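PDB 4WUI: N-(5'-phosphoribosyl)anthranilate isomerase from Jonesia denitrificans, which probably catalyses the isomerisation of N-(5-phospho-beta-D-ribosyl)anthranilate to 1-(2-carboxyphenylamino)-1-deoxy-D-ribulose 5-phosphate, the third step from chorismate to tryptophan. Local coordinates for residues A[123-129]-A[151-156]. Residues are numbered along the deposited sequence; the frame is centred on the assembly and turned at random. Where two conformers were deposited one is given.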
loop_
_atom_site.group_PDB
_atom_site.type_symbol
_atom_site.label_atom_id
_atom_site.label_comp_id
_atom_site.label_asym_id
_atom_site.label_seq_id
_atom_site.Cartn_x
_atom_site.Cartn_y
_atom_site.Cartn_z
ATOM N N GLU A 123 5.199 1.501 12.115
ATOM C CA GLU A 123 5.822 2.651 11.512
ATOM C C GLU A 123 4.824 3.572 10.811
ATOM O O GLU A 123 5.027 4.782 10.712
ATOM C CB GLU A 123 6.795 2.086 10.432
ATOM C CG GLU A 123 7.518 3.090 9.612
ATOM C CD GLU A 123 8.413 2.363 8.631
ATOM O OE1 GLU A 123 9.457 1.865 9.060
ATOM O OE2 GLU A 123 8.108 2.312 7.428
ATOM N N LEU A 124 3.781 2.967 10.258
ATOM C CA LEU A 124 2.863 3.634 9.356
ATOM C C LEU A 124 1.537 2.899 9.416
ATOM O O LEU A 124 1.501 1.677 9.611
ATOM C CB LEU A 124 3.477 3.607 7.958
ATOM C CG LEU A 124 2.619 4.128 6.804
ATOM C CD1 LEU A 124 3.501 4.736 5.739
ATOM C CD2 LEU A 124 1.724 3.038 6.203
ATOM N N LEU A 125 0.459 3.650 9.237
ATOM C CA LEU A 125 -0.893 3.139 9.160
ATOM C C LEU A 125 -1.453 3.333 7.740
ATOM O O LEU A 125 -1.368 4.435 7.196
ATOM C CB LEU A 125 -1.748 3.932 10.144
ATOM C CG LEU A 125 -3.188 3.571 10.341
ATOM C CD1 LEU A 125 -3.340 2.173 10.837
ATOM C CD2 LEU A 125 -3.794 4.536 11.354
ATOM N N LEU A 126 -2.003 2.275 7.158
ATOM C CA LEU A 126 -2.658 2.363 5.870
ATOM C C LEU A 126 -4.158 2.347 6.178
ATOM O O LEU A 126 -4.655 1.404 6.818
ATOM C CB LEU A 126 -2.185 1.230 4.976
ATOM C CG LEU A 126 -2.776 1.245 3.578
ATOM C CD1 LEU A 126 -1.836 0.513 2.654
ATOM C CD2 LEU A 126 -4.111 0.558 3.576
ATOM N N LEU A 127 -4.856 3.406 5.763
ATOM C CA LEU A 127 -6.275 3.575 6.030
ATOM C C LEU A 127 -7.046 3.453 4.730
ATOM O O LEU A 127 -6.873 4.278 3.825
ATOM C CB LEU A 127 -6.524 4.935 6.653
ATOM C CG LEU A 127 -7.949 5.262 7.041
ATOM C CD1 LEU A 127 -8.470 4.231 8.017
ATOM C CD2 LEU A 127 -7.981 6.693 7.634
ATOM N N ASP A 128 -7.910 2.447 4.652
ATOM C CA ASP A 128 -8.678 2.193 3.427
ATOM C C ASP A 128 -10.094 2.694 3.604
ATOM O O ASP A 128 -10.824 2.296 4.544
ATOM C CB ASP A 128 -8.680 0.701 3.097
ATOM C CG ASP A 128 -9.231 0.375 1.708
ATOM O OD1 ASP A 128 -8.944 1.116 0.756
ATOM O OD2 ASP A 128 -9.919 -0.653 1.562
ATOM N N ALA A 129 -10.482 3.553 2.671
ATOM C CA ALA A 129 -11.770 4.235 2.659
ATOM C C ALA A 129 -12.422 3.935 1.309
ATOM O O ALA A 129 -12.551 4.808 0.457
ATOM C CB ALA A 129 -11.571 5.720 2.815
ATOM N N ARG A 151 2.436 9.175 10.187
ATOM C CA ARG A 151 2.746 8.656 8.855
ATOM C C ARG A 151 1.661 7.668 8.435
ATOM O O ARG A 151 1.435 6.668 9.106
ATOM C CB ARG A 151 4.119 7.971 8.887
ATOM C CG ARG A 151 5.244 8.919 9.341
ATOM C CD ARG A 151 6.645 8.304 9.353
ATOM N NE ARG A 151 6.763 7.270 10.365
ATOM C CZ ARG A 151 7.888 6.939 10.975
ATOM N NH1 ARG A 151 9.036 7.514 10.668
ATOM N NH2 ARG A 151 7.829 6.027 11.921
ATOM N N TRP A 152 0.982 7.967 7.333
ATOM C CA TRP A 152 -0.126 7.133 6.890
ATOM C C TRP A 152 -0.255 7.146 5.390
ATOM O O TRP A 152 0.158 8.089 4.720
ATOM C CB TRP A 152 -1.459 7.564 7.544
ATOM C CG TRP A 152 -2.033 8.871 7.102
ATOM C CD1 TRP A 152 -1.586 10.121 7.373
ATOM C CD2 TRP A 152 -3.230 9.038 6.324
ATOM N NE1 TRP A 152 -2.394 11.059 6.802
ATOM C CE2 TRP A 152 -3.432 10.419 6.174
ATOM C CE3 TRP A 152 -4.168 8.148 5.761
ATOM C CZ2 TRP A 152 -4.558 10.943 5.552
ATOM C CZ3 TRP A 152 -5.260 8.665 5.132
ATOM C CH2 TRP A 152 -5.450 10.043 5.013
ATOM N N LEU A 153 -0.857 6.082 4.863
ATOM C CA LEU A 153 -1.239 6.018 3.445
ATOM C C LEU A 153 -2.732 5.935 3.327
ATOM O O LEU A 153 -3.381 5.151 4.023
ATOM C CB LEU A 153 -0.625 4.809 2.723
ATOM C CG LEU A 153 0.896 4.676 2.777
ATOM C CD1 LEU A 153 1.341 3.410 2.041
ATOM C CD2 LEU A 153 1.620 5.897 2.249
ATOM N N LEU A 154 -3.277 6.723 2.407
ATOM C CA LEU A 154 -4.668 6.640 2.019
ATOM C C LEU A 154 -4.822 5.592 0.926
ATOM O O LEU A 154 -4.115 5.613 -0.069
ATOM C CB LEU A 154 -5.107 8.002 1.458
ATOM C CG LEU A 154 -6.504 8.093 0.876
ATOM C CD1 LEU A 154 -7.571 7.903 1.935
ATOM C CD2 LEU A 154 -6.697 9.419 0.116
ATOM N N ALA A 155 -5.809 4.729 1.096
ATOM C CA ALA A 155 -6.267 3.823 0.063
ATOM C C ALA A 155 -7.771 3.930 -0.036
ATOM O O ALA A 155 -8.446 4.388 0.899
ATOM C CB ALA A 155 -5.860 2.404 0.369
ATOM N N GLY A 156 -8.336 3.505 -1.151
ATOM C CA GLY A 156 -9.776 3.355 -1.258
ATOM C C GLY A 156 -10.217 3.463 -2.691
ATOM O O GLY A 156 -10.883 4.432 -3.084
HETATM O O HOH W 1 5.252 5.799 13.336
#
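Leu-125 and Leu-127 exchange four backbone hydrogen bonds with Arg-151, Leu-153 and Ala-155, on either side of their register partners Trp-152 and Leu-154, and a fifth, from Ala-129 N to Ala-155 O (2.8 Å), carries the pairing past the end of strand 124-128. The straightest runs from Leu-127 N to Leu-153 O, 2.9 Å with 168° at the hydrogen.

At the start of the pair, Arg-151 bends at chi3 (-67°) and brings NE to within 3.1 Å of Glu-123 O, in the carbonyl plane. NH2 adds a weak bond to the same oxygen, and a water bridges the two atoms. Glu-123 CG lies over one face of the guanidinium, while its carboxylate turns elsewhere, to Arg-102 and Trp-104.

Among the apolar side chains, Leu-124 meets Leu-153 at about a right angle, CD1 and CD2 of Leu-124 each 3.9 Å from Leu-153 CG. Cutting Leu-124 back to an alanine is likely to open a gap beside Leu-153 and Trp-104. In the conformer given, Leu-126 CD2 reaches Ala-155 CB, on the face with Leu-153. On the other face, Leu-127 CB approaches Trp-152 CE3 obliquely at 4.1 Å.

These are neighbouring strands of the TIM barrel, flanked by strands 103-108 and 174-177. Leu-126 and Ala-155 touch Asp-176 on the inward side, and Asp-128, at the C-terminal end where TIM barrels carry their active sites, hydrogen-bonds through OD1 to a citrate that probably came from the crystallisation liquor; Leu-127 faces outward, against Leu-143.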